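Local coordinates for protein metallo-beta-lactamase (Serratia marcescens, PDB 6K4T) that probably hydrolyses the amide bond of beta-lactam antibiotics with a two-zinc centre, here occupied by the thiol compound 2-sulfanylbenzoic acid, at residues A[173-178]-A[213-218]; A[67-72]-A[155-160]. One frame throughout, in Å; residues are numbered along the deposited sequence.

Contact 1: A[173-178]-A[213-218]; sequences ADSLTA and AAHPEV. With ZN (zinc ion), chain C; JKE (2-sulfanylbenzoic acid), chain D.
Ser175 and His215 face each other beside the zinc site, the serine hydroxyl lying in the plane of the imidazole at its edge, with Ser175 OG 3.9 Å from His215 CD2. Two things join them. A water takes the backbone N-H of His215 and donates to Ser175 OG, and the bound 2-sulfanylbenzoic acid reaches both. Its carboxylate oxygen OD2 also lies in the imidazole plane and accepts a hydrogen bond of 2.7 Å from Ser175 OG, while binding the same zinc as His215. In the conformer given here, with OG anti to its own carbonyl carbon (chi1 -57°), Ser175 presents the hydroxyl to water and carboxylate at once. The other carboxylate oxygen, OD1, is taken by Thr177 OG1 at 2.8 Å, and these two hydroxyls, one on each oxygen, should limit rotation of the carboxylate.

His215 NE2 holds the zinc at 2.1 Å; the ligand adds its sulfur SD at 2.3 Å and OD2, and Asp76 and His77 complete this second zinc site of the metallo-beta-lactamase. The ring of His77 stands roughly perpendicular to that of His215. Away from the metal the backbones come together: Ala214 N donates to Ala173 O at 3.0 Å, and the methyl of Ala214 turns in between the segments, its CB 3.6 Å from Ala173 O.

That bond belongs to the last parallel bridge, Ala173 with Ala213, of strands 166-173 and 210-213, just before both chains leave the sheet for the loops that carry Ser175 and His215. Helix 241-260 packs on Ala173 and Leu176 through Ile245, helix 190-205 also touches Leu176, and Pro216 rests on helix 221-231.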
# COMPACT_ATOMS: atom_id res chain seq x y z
N ALA A 173 1.55 2.09 4.36
CA ALA A 173 2.97 2.03 4.13
C ALA A 173 3.28 1.10 2.97
O ALA A 173 3.00 -0.11 3.05
CB ALA A 173 3.70 1.58 5.38
N ASP A 174 3.91 1.64 1.92
CA ASP A 174 4.44 0.83 0.85
C ASP A 174 5.57 -0.07 1.38
O ASP A 174 6.16 0.17 2.45
CB ASP A 174 4.94 1.69 -0.30
CG ASP A 174 5.24 0.91 -1.57
OD1 ASP A 174 4.68 -0.20 -1.72
OD2 ASP A 174 5.93 1.48 -2.43
N SER A 175 5.81 -1.15 0.64
CA SER A 175 6.92 -2.04 0.91
C SER A 175 8.26 -1.32 0.71
O SER A 175 8.45 -0.62 -0.27
CB SER A 175 6.81 -3.25 0.04
OG SER A 175 5.56 -3.89 0.26
N LEU A 176 9.20 -1.54 1.63
CA LEU A 176 10.52 -0.96 1.60
C LEU A 176 11.59 -2.06 1.48
O LEU A 176 12.71 -1.90 1.98
CB LEU A 176 10.73 -0.17 2.90
CG LEU A 176 9.71 0.93 3.18
CD1 LEU A 176 10.05 1.67 4.47
CD2 LEU A 176 9.63 1.90 2.02
N THR A 177 11.23 -3.21 0.91
CA THR A 177 12.03 -4.41 0.98
C THR A 177 12.96 -4.57 -0.23
O THR A 177 12.57 -4.50 -1.39
CB THR A 177 11.10 -5.62 1.07
OG1 THR A 177 10.23 -5.57 -0.06
CG2 THR A 177 10.31 -5.65 2.35
N ALA A 178 14.22 -4.86 0.08
CA ALA A 178 15.24 -5.29 -0.88
C ALA A 178 15.08 -6.78 -1.14
O ALA A 178 15.39 -7.64 -0.27
CB ALA A 178 16.61 -4.96 -0.34
N ALA A 213 0.52 -1.66 6.87
CA ALA A 213 1.56 -2.02 5.90
C ALA A 213 0.95 -2.83 4.76
O ALA A 213 0.04 -3.61 4.96
CB ALA A 213 2.64 -2.80 6.60
N ALA A 214 1.48 -2.64 3.55
CA ALA A 214 0.94 -3.30 2.36
C ALA A 214 0.84 -4.82 2.56
O ALA A 214 -0.17 -5.44 2.21
CB ALA A 214 1.79 -2.96 1.16
N HIS A 215 1.89 -5.41 3.14
CA HIS A 215 1.82 -6.74 3.74
C HIS A 215 1.44 -6.56 5.20
O HIS A 215 2.26 -6.07 5.98
CB HIS A 215 3.16 -7.49 3.59
CG HIS A 215 3.40 -7.92 2.18
ND1 HIS A 215 2.87 -9.10 1.69
CD2 HIS A 215 4.03 -7.33 1.14
CE1 HIS A 215 3.17 -9.22 0.41
NE2 HIS A 215 3.90 -8.15 0.05
N PRO A 216 0.19 -6.89 5.60
CA PRO A 216 -0.33 -6.42 6.89
C PRO A 216 0.50 -6.89 8.08
O PRO A 216 0.57 -6.21 9.08
CB PRO A 216 -1.79 -6.92 6.91
CG PRO A 216 -1.85 -8.00 5.86
CD PRO A 216 -0.82 -7.63 4.82
N GLU A 217 1.13 -8.06 7.96
CA GLU A 217 1.87 -8.61 9.11
C GLU A 217 3.16 -7.82 9.40
O GLU A 217 3.76 -7.94 10.48
CB GLU A 217 2.17 -10.10 8.89
CG GLU A 217 3.24 -10.40 7.86
CD GLU A 217 2.92 -10.20 6.39
OE1 GLU A 217 1.71 -10.02 6.02
OE2 GLU A 217 3.93 -10.17 5.62
N VAL A 218 3.55 -6.98 8.44
CA VAL A 218 4.73 -6.15 8.62
C VAL A 218 4.57 -5.27 9.87
O VAL A 218 5.55 -5.04 10.58
CB VAL A 218 5.04 -5.33 7.35
CG1 VAL A 218 5.94 -4.13 7.63
CG2 VAL A 218 5.69 -6.24 6.32
ZN ZN C . 4.12 -7.48 -1.90
SD JKE D . 5.79 -7.89 -3.48
CG JKE D . 6.97 -6.77 -0.62
CZ JKE D . 7.53 -7.97 -1.27
CD1 JKE D . 7.74 -9.67 -3.06
OD1 JKE D . 7.58 -6.31 0.35
CD2 JKE D . 9.17 -9.75 -1.12
OD2 JKE D . 5.87 -6.20 -1.03
CE1 JKE D . 7.11 -8.53 -2.55
CE2 JKE D . 8.56 -8.63 -0.59
CG1 JKE D . 8.78 -10.28 -2.35
O HOH W 1 4.61 -4.12 3.04

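Contact 2: A[67-72]-A[155-160]; sequences YILSTH and ITWTWQ. With ZN (zinc ion), chain B; JKE (2-sulfanylbenzoic acid), chain D.
Leu69 lies over one face of the Trp157 indole, with its CB 3.8 Å from the centroid of the six-membered ring and 18° off the ring normal, a CH-pi contact. CD1 continues along the same face and meets Trp157 CE3 at 3.6 Å. The opposite face is covered by CG2 of Ile155, from the tryptophan's own strand, so the indole is sandwiched between two aliphatic side chains.

At its edge, Trp157 NE1 gives a weak, bent hydrogen bond to Ser70 O (3.1 Å, 142° at the hydrogen), which helps to satisfy a buried indole nitrogen. One residue on, Ile155 N donates to Thr71 O at 3.0 Å, a straighter bond at 161°, and Thr71 CA returns a C-H...O contact to Ile155 O. The backbone is thus gripped in both directions just before His72.

Farther out, Thr71 has its OG1 between its own N and carbonyl carbon, where it is hydrogen-bonded to Asp41, while its CG2 packs near Trp157 CD1. His72 binds the first zinc through NE2 at 2.0 Å, alongside His74, His150 and the ligand sulfur. Its ND1 is hydrogen-bonded to Asp174 OD1, a second-shell carboxylate that should hold the ring's rotation and probably makes it a stronger metal donor.

The contact joins the two sheets of the alphabeta/betaalpha metallo-beta-lactamase fold: strand 65-69, beside strand 91-95 in one, and the residues that follow it meet strand 155-163 of the other, while Ala144 and Val142 of the adjoining strand 140-146 pack against Trp157 and Leu69.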
# COMPACT_ATOMS: atom_id res chain seq x y z
N TYR A 67 -11.42 7.12 -6.51
CA TYR A 67 -9.97 6.94 -6.73
C TYR A 67 -9.52 5.60 -6.17
O TYR A 67 -10.00 5.17 -5.14
CB TYR A 67 -9.14 8.02 -6.04
CG TYR A 67 -9.27 9.39 -6.66
CD1 TYR A 67 -8.72 9.67 -7.90
CD2 TYR A 67 -10.00 10.39 -6.03
CE1 TYR A 67 -8.85 10.91 -8.49
CE2 TYR A 67 -10.15 11.65 -6.61
CZ TYR A 67 -9.56 11.90 -7.84
OH TYR A 67 -9.68 13.11 -8.46
N ILE A 68 -8.62 4.93 -6.89
CA ILE A 68 -7.85 3.79 -6.42
C ILE A 68 -6.38 4.21 -6.40
O ILE A 68 -5.83 4.55 -7.43
CB ILE A 68 -8.05 2.53 -7.28
CG1 ILE A 68 -9.52 2.15 -7.37
CG2 ILE A 68 -7.20 1.39 -6.76
CD1 ILE A 68 -9.85 1.13 -8.46
N LEU A 69 -5.78 4.18 -5.20
CA LEU A 69 -4.40 4.56 -4.99
C LEU A 69 -3.54 3.30 -4.96
O LEU A 69 -3.86 2.36 -4.25
CB LEU A 69 -4.26 5.32 -3.67
CG LEU A 69 -5.26 6.45 -3.44
CD1 LEU A 69 -4.93 7.21 -2.17
CD2 LEU A 69 -5.35 7.40 -4.63
N SER A 70 -2.42 3.32 -5.67
CA SER A 70 -1.52 2.18 -5.75
C SER A 70 -0.25 2.47 -4.94
O SER A 70 0.39 3.52 -5.13
CB SER A 70 -1.17 1.90 -7.19
OG SER A 70 -0.14 0.91 -7.28
N THR A 71 0.11 1.55 -4.06
CA THR A 71 1.43 1.58 -3.41
C THR A 71 2.52 1.23 -4.43
O THR A 71 3.33 2.08 -4.77
CB THR A 71 1.51 0.63 -2.20
OG1 THR A 71 1.09 -0.68 -2.61
CG2 THR A 71 0.69 1.14 -1.03
N HIS A 72 2.53 -0.02 -4.91
CA HIS A 72 3.43 -0.36 -5.98
C HIS A 72 2.86 -1.46 -6.86
O HIS A 72 1.93 -2.18 -6.50
CB HIS A 72 4.81 -0.74 -5.44
CG HIS A 72 4.91 -2.07 -4.77
ND1 HIS A 72 4.74 -2.25 -3.41
CD2 HIS A 72 5.22 -3.30 -5.27
CE1 HIS A 72 4.90 -3.53 -3.11
NE2 HIS A 72 5.21 -4.20 -4.24
N ILE A 155 4.63 4.54 -3.74
CA ILE A 155 4.06 5.62 -2.98
C ILE A 155 3.53 5.06 -1.65
O ILE A 155 2.84 4.04 -1.60
CB ILE A 155 2.92 6.33 -3.75
CG1 ILE A 155 3.40 6.94 -5.07
CG2 ILE A 155 2.22 7.35 -2.85
CD1 ILE A 155 4.27 8.16 -4.94
N THR A 156 3.81 5.80 -0.58
CA THR A 156 3.22 5.63 0.73
C THR A 156 2.19 6.76 0.90
O THR A 156 2.49 7.92 0.60
CB THR A 156 4.34 5.65 1.79
OG1 THR A 156 5.11 4.46 1.67
CG2 THR A 156 3.85 5.80 3.21
N TRP A 157 1.00 6.42 1.38
CA TRP A 157 -0.15 7.33 1.36
C TRP A 157 -0.56 7.66 2.78
O TRP A 157 -0.61 6.74 3.63
CB TRP A 157 -1.32 6.67 0.62
CG TRP A 157 -1.03 6.25 -0.78
CD1 TRP A 157 -0.62 5.01 -1.17
CD2 TRP A 157 -1.15 7.04 -1.98
NE1 TRP A 157 -0.47 4.97 -2.52
CE2 TRP A 157 -0.81 6.18 -3.05
CE3 TRP A 157 -1.52 8.36 -2.27
CZ2 TRP A 157 -0.83 6.61 -4.38
CZ3 TRP A 157 -1.57 8.76 -3.59
CH2 TRP A 157 -1.21 7.90 -4.62
N THR A 158 -0.87 8.93 3.07
CA THR A 158 -1.18 9.33 4.45
C THR A 158 -2.44 10.19 4.50
O THR A 158 -2.78 10.88 3.54
CB THR A 158 -0.01 10.08 5.09
OG1 THR A 158 0.26 11.29 4.39
CG2 THR A 158 1.27 9.26 5.11
N TRP A 159 -3.13 10.12 5.63
CA TRP A 159 -4.31 10.92 5.82
C TRP A 159 -4.61 11.00 7.31
O TRP A 159 -3.93 10.35 8.09
CB TRP A 159 -5.50 10.33 5.06
CG TRP A 159 -5.86 8.93 5.47
CD1 TRP A 159 -6.74 8.55 6.44
CD2 TRP A 159 -5.41 7.72 4.85
NE1 TRP A 159 -6.84 7.18 6.49
CE2 TRP A 159 -6.03 6.65 5.51
CE3 TRP A 159 -4.56 7.42 3.78
CZ2 TRP A 159 -5.81 5.32 5.16
CZ3 TRP A 159 -4.34 6.11 3.42
CH2 TRP A 159 -4.96 5.07 4.11
N GLN A 160 -5.68 11.72 7.66
CA GLN A 160 -6.16 11.80 9.04
C GLN A 160 -7.59 11.28 9.10
O GLN A 160 -8.43 11.63 8.27
CB GLN A 160 -6.06 13.23 9.56
CG GLN A 160 -4.65 13.77 9.47
CD GLN A 160 -4.48 15.13 10.09
OE1 GLN A 160 -5.46 15.83 10.35
NE2 GLN A 160 -3.24 15.50 10.34
ZN ZN B . 6.37 -5.88 -4.31
SD JKE D . 5.79 -7.89 -3.48
CG JKE D . 6.97 -6.77 -0.62
CZ JKE D . 7.53 -7.97 -1.27
CD1 JKE D . 7.74 -9.67 -3.06
OD1 JKE D . 7.58 -6.31 0.35
CD2 JKE D . 9.17 -9.75 -1.12
OD2 JKE D . 5.87 -6.20 -1.03
CE1 JKE D . 7.11 -8.53 -2.55
CE2 JKE D . 8.56 -8.63 -0.59
CG1 JKE D . 8.78 -10.28 -2.35

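In the fold
From the N terminus, the chain first supplies 67-72, where strand 65-69 of the seven-stranded sheet runs on toward the zinc site, and contact 2 closes when strand 155-163 of the five-stranded sheet returns to it 83 residues later. Contact 1 follows in series: it opens at 173-178 and closes at 213-218 after a 34-residue excursion that includes helix 190-205. Neither loop nests in the other or crosses it. Contact 2 ties sheet to sheet; contact 1 ties neighbouring strand ends within the second sheet. They meet at Asp174, hydrogen-bonded through OD1 to His72 and through its backbone N to Thr156 OG1, and each delivers a histidine to one of the two zinc ions bridged by the ligand's sulfur.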